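PDB 3IPJ: PTS system, IIabc component from Clostridium difficile, which probably relays a phosphoryl group to an incoming sugar, perhaps trehalose, as the EIIB domain of a larger membrane-bound phosphotransferase transporter. Local coordinates for residues Thr30-Met35 / Lys74-Val79; Lys54-Thr59 / Tyr63-Gly68. All coordinates share one frame; numbering follows the deposited sequence.

Contact 1 of 2, residues Thr30-Met35 / Lys74-Val79; sequences TRLRVM and KVYAEV
Leu32 is the one residue of Thr30-Met35 that touches Lys74-Val79, and its two methyl branches divide the work. CD1 meets the ring of Tyr76 at the edge, near the ring plane, with 3.8 Å between Leu32 CD1 and Tyr76 CD1. The other branch, CD2, rests on Val75, where Leu32 CD2 and Val75 CG1 lie 4.0 Å apart and the two side chains cross at about a right angle. Extension of Leu32 away from its own backbone nitrogen (chi1 -165°) carries the fork across the gap from strand to helix. Tyr76 has the same kind of first torsion (chi1 -173°), which lays its ring alongside the gap with the CD1 edge against Leu32 CD1. All three residues are buried. Leu13 of helix 5-17 also touches Leu32, while His27 meets the Tyr76 ring with planes at about 50°.

Away from this fork the fit slackens quickly. Val79, one turn after Val75, points toward the strand, yet Val79 CG2 stays 4.8 Å from Leu32 CD2 and the side chain leans instead on Ile25 and Ala10. Lys74, Ala77 and Glu78 lie away from the strand, and Lys74 is exposed. Across the sheet, Arg31 and Arg33 leave the strand on the face turned from the helix, a division that alternation along a strand produces naturally.

No hydrogen bond or ion pair joins the segments, and only 129 Å² is buried between them. Between these two segments the join is purely apolar: one leucine on the helix-facing side of the EIIB sheet fills the gap between Val75 and Tyr76 of helix 71-79. Arg31 and Arg33 lie on the other face, where Arg33 touches Cys28, the predicted phosphocysteine.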
loop_
_atom_site.group_PDB
_atom_site.type_symbol
_atom_site.label_atom_id
_atom_site.label_comp_id
_atom_site.label_asym_id
_atom_site.label_seq_id
_atom_site.Cartn_x
_atom_site.Cartn_y
_atom_site.Cartn_z
ATOM N N THR A 30 4.062 -10.623 0.776
ATOM C CA THR A 30 5.014 -9.799 1.549
ATOM C C THR A 30 4.964 -8.345 1.120
ATOM O O THR A 30 5.515 -7.497 1.827
ATOM C CB THR A 30 6.443 -10.331 1.417
ATOM O OG1 THR A 30 6.773 -10.377 0.016
ATOM C CG2 THR A 30 6.467 -11.751 1.943
ATOM N N ARG A 31 4.346 -8.041 -0.039
ATOM C CA ARG A 31 4.376 -6.661 -0.527
ATOM C C ARG A 31 2.991 -6.021 -0.766
ATOM O O ARG A 31 2.062 -6.641 -1.270
ATOM C CB ARG A 31 5.246 -6.539 -1.811
ATOM C CG ARG A 31 6.528 -7.282 -1.760
ATOM C CD ARG A 31 7.240 -7.126 -3.086
ATOM N NE ARG A 31 8.597 -7.702 -2.982
ATOM C CZ ARG A 31 9.551 -7.559 -3.927
ATOM N NH1 ARG A 31 9.295 -6.870 -5.055
ATOM N NH2 ARG A 31 10.749 -8.125 -3.759
ATOM N N LEU A 32 2.875 -4.765 -0.398
ATOM C CA LEU A 32 1.765 -3.886 -0.792
ATOM C C LEU A 32 2.137 -3.366 -2.194
ATOM O O LEU A 32 3.190 -2.774 -2.384
ATOM C CB LEU A 32 1.675 -2.772 0.281
ATOM C CG LEU A 32 0.390 -1.976 0.255
ATOM C CD1 LEU A 32 -0.844 -2.854 0.668
ATOM C CD2 LEU A 32 0.547 -0.731 1.164
ATOM N N ARG A 33 1.273 -3.599 -3.172
ATOM C CA ARG A 33 1.587 -3.275 -4.535
ATOM C C ARG A 33 0.639 -2.182 -5.023
ATOM O O ARG A 33 -0.556 -2.409 -5.167
ATOM C CB ARG A 33 1.501 -4.542 -5.363
ATOM C CG ARG A 33 2.670 -5.486 -5.147
ATOM C CD ARG A 33 2.275 -6.883 -5.626
ATOM N NE ARG A 33 3.377 -7.830 -5.468
ATOM C CZ ARG A 33 4.305 -8.053 -6.398
ATOM N NH1 ARG A 33 4.220 -7.393 -7.572
ATOM N NH2 ARG A 33 5.309 -8.936 -6.173
ATOM N N VAL A 34 1.183 -0.994 -5.262
ATOM C CA VAL A 34 0.364 0.192 -5.601
ATOM C C VAL A 34 0.614 0.612 -7.060
ATOM O O VAL A 34 1.758 1.000 -7.381
ATOM C CB VAL A 34 0.756 1.393 -4.723
ATOM C CG1 VAL A 34 -0.253 2.535 -4.902
ATOM C CG2 VAL A 34 0.819 0.931 -3.292
ATOM N N MET A 35 -0.412 0.526 -7.929
ATOM C CA MET A 35 -0.296 1.009 -9.318
ATOM C C MET A 35 -0.440 2.530 -9.173
ATOM O O MET A 35 -1.477 3.004 -8.655
ATOM C CB MET A 35 -1.402 0.447 -10.197
ATOM C CG MET A 35 -1.323 -1.071 -10.290
ATOM S SD MET A 35 0.049 -1.616 -11.360
ATOM C CE MET A 35 -0.904 -2.129 -12.759
ATOM N N LYS A 74 -2.503 -6.808 7.295
ATOM C CA LYS A 74 -3.052 -5.921 8.317
ATOM C C LYS A 74 -3.038 -4.485 7.800
ATOM O O LYS A 74 -3.963 -3.707 8.060
ATOM C CB LYS A 74 -2.251 -6.046 9.609
ATOM C CG LYS A 74 -2.340 -7.501 10.130
ATOM C CD LYS A 74 -1.360 -7.819 11.343
ATOM C CE LYS A 74 -1.295 -9.378 11.648
ATOM N NZ LYS A 74 -2.372 -9.945 12.484
ATOM N N VAL A 75 -2.000 -4.146 7.025
ATOM C CA VAL A 75 -1.941 -2.801 6.392
ATOM C C VAL A 75 -2.944 -2.750 5.243
ATOM O O VAL A 75 -3.678 -1.744 5.063
ATOM C CB VAL A 75 -0.529 -2.443 5.921
ATOM C CG1 VAL A 75 -0.504 -1.150 5.037
ATOM C CG2 VAL A 75 0.364 -2.327 7.175
ATOM N N TYR A 76 -3.037 -3.850 4.508
ATOM C CA TYR A 76 -3.987 -3.852 3.406
ATOM C C TYR A 76 -5.440 -3.626 3.946
ATOM O O TYR A 76 -6.226 -2.878 3.370
ATOM C CB TYR A 76 -3.806 -5.151 2.622
ATOM C CG TYR A 76 -4.626 -5.135 1.394
ATOM C CD1 TYR A 76 -4.290 -4.311 0.323
ATOM C CD2 TYR A 76 -5.763 -5.941 1.282
ATOM C CE1 TYR A 76 -5.080 -4.278 -0.860
ATOM C CE2 TYR A 76 -6.550 -5.894 0.105
ATOM C CZ TYR A 76 -6.172 -5.060 -0.932
ATOM O OH TYR A 76 -6.905 -5.003 -2.032
ATOM N N ALA A 77 -5.788 -4.294 5.049
ATOM C CA ALA A 77 -7.115 -4.196 5.653
ATOM C C ALA A 77 -7.484 -2.733 6.111
ATOM O O ALA A 77 -8.669 -2.299 6.092
ATOM C CB ALA A 77 -7.223 -5.207 6.824
ATOM N N GLU A 78 -6.468 -1.961 6.502
ATOM C CA GLU A 78 -6.673 -0.560 6.795
ATOM C C GLU A 78 -6.935 0.197 5.487
ATOM O O GLU A 78 -7.908 0.904 5.383
ATOM C CB GLU A 78 -5.460 -0.018 7.532
ATOM C CG GLU A 78 -5.287 -0.729 8.847
ATOM C CD GLU A 78 -6.535 -0.649 9.743
ATOM O OE1 GLU A 78 -7.362 0.297 9.589
ATOM O OE2 GLU A 78 -6.653 -1.513 10.667
ATOM N N VAL A 79 -6.075 0.025 4.481
ATOM C CA VAL A 79 -6.278 0.733 3.201
ATOM C C VAL A 79 -7.653 0.427 2.583
ATOM O O VAL A 79 -8.306 1.320 1.990
ATOM C CB VAL A 79 -5.220 0.314 2.161
ATOM C CG1 VAL A 79 -5.649 0.800 0.767
ATOM C CG2 VAL A 79 -3.746 0.742 2.616
#

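Contact 2 of 2, residues Lys54-Thr59 / Tyr63-Gly68; sequences KGVFFT and YQIILG
Lys54 and Ile66 face each other in this antiparallel beta hairpin, their side chains crossing at about a right angle. A straight backbone bond of 2.7 Å from Lys54 N to Ile66 O sets the pair, and Ile66 CG2 rests against CB and CD of the lysine. Lys54 CE lies 3.6 Å from both Leu67 O and Gly68 CA, and the bend at chi4 (-48°) carries NZ away from them to a water that accepts from Lys54 NZ at 2.9 Å and donates to Leu67 O at 2.8 Å.

Phe57 and Gln64 form a hydrogen-bonded pair, with Gln64 N to Phe57 O at 2.7 Å the shorter of its two bonds. Their side chains share a face with Ile66, whose CD1 approaches Phe57 CE2 obliquely at 4.3 Å. The extended Gln64 chain crosses Thr59 obliquely, NE2 lying 3.5 Å from Thr59 CG2, while OE1 is hydrogen-bonded to Arg31 NH1.

The other face carries Val56, Ile65, Phe58 and Tyr63. Phe58 and Tyr63 make a non-hydrogen-bonded pair in which Phe58 CD1 sits at the edge of the tyrosine ring, 4.2 Å from Tyr63 CD1. Tyr63 OH bonds Asp44.

The hairpin edges the four-stranded sheet of the EIIB domain, strand 62-66 separating outermost strand 55-59 from strand 31-36. Helix 44-48 partly covers the Tyr63 face, Arg31 lies beside the Phe57 face, and Leu67 reaches Val72 and Val75 of helix 71-79.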
loop_
_atom_site.group_PDB
_atom_site.type_symbol
_atom_site.label_atom_id
_atom_site.label_comp_id
_atom_site.label_asym_id
_atom_site.label_seq_id
_atom_site.Cartn_x
_atom_site.Cartn_y
_atom_site.Cartn_z
ATOM N N LYS A 54 10.351 -2.646 4.842
ATOM C CA LYS A 54 11.643 -3.339 4.748
ATOM C C LYS A 54 12.449 -2.793 3.554
ATOM O O LYS A 54 13.735 -2.768 3.592
ATOM C CB LYS A 54 11.418 -4.831 4.585
ATOM C CG LYS A 54 10.775 -5.478 5.789
ATOM C CD LYS A 54 10.685 -6.975 5.510
ATOM C CE LYS A 54 9.789 -7.703 6.530
ATOM N NZ LYS A 54 10.078 -7.369 8.027
ATOM N N GLY A 55 11.725 -2.398 2.496
ATOM C CA GLY A 55 12.336 -1.764 1.338
ATOM C C GLY A 55 11.237 -1.300 0.395
ATOM O O GLY A 55 10.036 -1.477 0.674
ATOM N N VAL A 56 11.635 -0.685 -0.707
ATOM C CA VAL A 56 10.667 -0.226 -1.747
ATOM C C VAL A 56 11.269 -0.491 -3.088
ATOM O O VAL A 56 12.502 -0.445 -3.206
ATOM C CB VAL A 56 10.306 1.280 -1.676
ATOM C CG1 VAL A 56 9.606 1.561 -0.373
ATOM C CG2 VAL A 56 11.509 2.141 -1.826
ATOM N N PHE A 57 10.427 -0.787 -4.084
ATOM C CA PHE A 57 10.877 -0.932 -5.478
ATOM C C PHE A 57 9.760 -0.426 -6.379
ATOM O O PHE A 57 8.557 -0.632 -6.070
ATOM C CB PHE A 57 11.056 -2.405 -5.867
ATOM C CG PHE A 57 12.290 -3.059 -5.360
ATOM C CD1 PHE A 57 13.552 -2.611 -5.771
ATOM C CD2 PHE A 57 12.193 -4.197 -4.548
ATOM C CE1 PHE A 57 14.704 -3.269 -5.328
ATOM C CE2 PHE A 57 13.342 -4.855 -4.104
ATOM C CZ PHE A 57 14.593 -4.380 -4.478
ATOM N N PHE A 58 10.157 0.162 -7.519
ATOM C CA PHE A 58 9.201 0.461 -8.559
ATOM C C PHE A 58 9.563 -0.340 -9.826
ATOM O O PHE A 58 10.730 -0.309 -10.321
ATOM C CB PHE A 58 9.174 1.974 -8.868
ATOM C CG PHE A 58 8.281 2.332 -10.031
ATOM C CD1 PHE A 58 6.889 2.445 -9.864
ATOM C CD2 PHE A 58 8.810 2.560 -11.286
ATOM C CE1 PHE A 58 6.018 2.760 -10.954
ATOM C CE2 PHE A 58 7.960 2.863 -12.352
ATOM C CZ PHE A 58 6.569 2.970 -12.188
ATOM N N THR A 59 8.587 -1.070 -10.355
ATOM C CA THR A 59 8.822 -1.691 -11.628
ATOM C C THR A 59 7.470 -1.865 -12.300
ATOM O O THR A 59 6.466 -2.164 -11.598
ATOM C CB THR A 59 9.518 -3.096 -11.522
ATOM O OG1 THR A 59 9.677 -3.643 -12.849
ATOM C CG2 THR A 59 8.706 -4.056 -10.662
ATOM N N TYR A 63 4.439 0.388 -7.706
ATOM C CA TYR A 63 5.230 0.833 -6.553
ATOM C C TYR A 63 5.053 -0.196 -5.387
ATOM O O TYR A 63 3.975 -0.313 -4.831
ATOM C CB TYR A 63 4.737 2.223 -6.142
ATOM C CG TYR A 63 5.737 2.955 -5.287
ATOM C CD1 TYR A 63 6.780 3.646 -5.875
ATOM C CD2 TYR A 63 5.668 2.913 -3.885
ATOM C CE1 TYR A 63 7.709 4.320 -5.115
ATOM C CE2 TYR A 63 6.596 3.561 -3.085
ATOM C CZ TYR A 63 7.614 4.271 -3.703
ATOM O OH TYR A 63 8.531 4.963 -2.964
ATOM N N GLN A 64 6.114 -0.952 -5.037
ATOM C CA GLN A 64 5.977 -2.101 -4.176
ATOM C C GLN A 64 6.629 -1.737 -2.826
ATOM O O GLN A 64 7.777 -1.260 -2.793
ATOM C CB GLN A 64 6.615 -3.305 -4.823
ATOM C CG GLN A 64 6.062 -3.494 -6.223
ATOM C CD GLN A 64 6.632 -4.743 -6.914
ATOM O OE1 GLN A 64 7.300 -5.561 -6.278
ATOM N NE2 GLN A 64 6.370 -4.889 -8.229
ATOM N N ILE A 65 5.884 -1.933 -1.734
ATOM C CA ILE A 65 6.396 -1.636 -0.427
ATOM C C ILE A 65 6.483 -2.943 0.292
ATOM O O ILE A 65 5.458 -3.605 0.494
ATOM C CB ILE A 65 5.414 -0.768 0.321
ATOM C CG1 ILE A 65 5.232 0.546 -0.482
ATOM C CG2 ILE A 65 5.840 -0.570 1.765
ATOM C CD1 ILE A 65 3.949 0.596 -1.208
ATOM N N ILE A 66 7.705 -3.347 0.654
ATOM C CA ILE A 66 7.880 -4.653 1.297
ATOM C C ILE A 66 7.558 -4.494 2.793
ATOM O O ILE A 66 8.229 -3.731 3.498
ATOM C CB ILE A 66 9.288 -5.213 1.185
ATOM C CG1 ILE A 66 9.843 -5.065 -0.248
ATOM C CG2 ILE A 66 9.278 -6.672 1.667
ATOM C CD1 ILE A 66 11.371 -5.436 -0.368
ATOM N N LEU A 67 6.517 -5.196 3.257
ATOM C CA LEU A 67 6.099 -5.138 4.663
ATOM C C LEU A 67 6.319 -6.484 5.399
ATOM O O LEU A 67 6.407 -6.503 6.640
ATOM C CB LEU A 67 4.610 -4.717 4.724
ATOM C CG LEU A 67 4.406 -3.251 4.361
ATOM C CD1 LEU A 67 2.981 -3.036 4.079
ATOM C CD2 LEU A 67 4.787 -2.359 5.554
ATOM N N GLY A 68 6.434 -7.587 4.668
ATOM C CA GLY A 68 6.634 -8.880 5.307
ATOM C C GLY A 68 5.286 -9.576 5.467
ATOM O O GLY A 68 4.199 -8.956 5.395
HETATM O O HOH W 1 7.347 -8.067 8.746
#

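Strands 31-36 and 62-66 are neighbours in the sheet, so contact 1 and contact 2, centred 10 Å apart, share one framework. Val34 O and Tyr63 N, 2.8 Å apart, join them through the backbone, and Arg31 NH1 meets Gln64 OE1 at 2.7 Å through side chains. Contact 2 is nested within the chain loop that contact 1 closes. The predicted phosphocysteine Cys28 lies near both, its side chain about 8 Å from that of Leu32 and about 7 Å from that of Gln64. Phe58 lies about 7 Å, side chain to side chain, from Glu40. Glu40 and Cys28 have both been seen to bind zinc, though none is bound to this chain in the model.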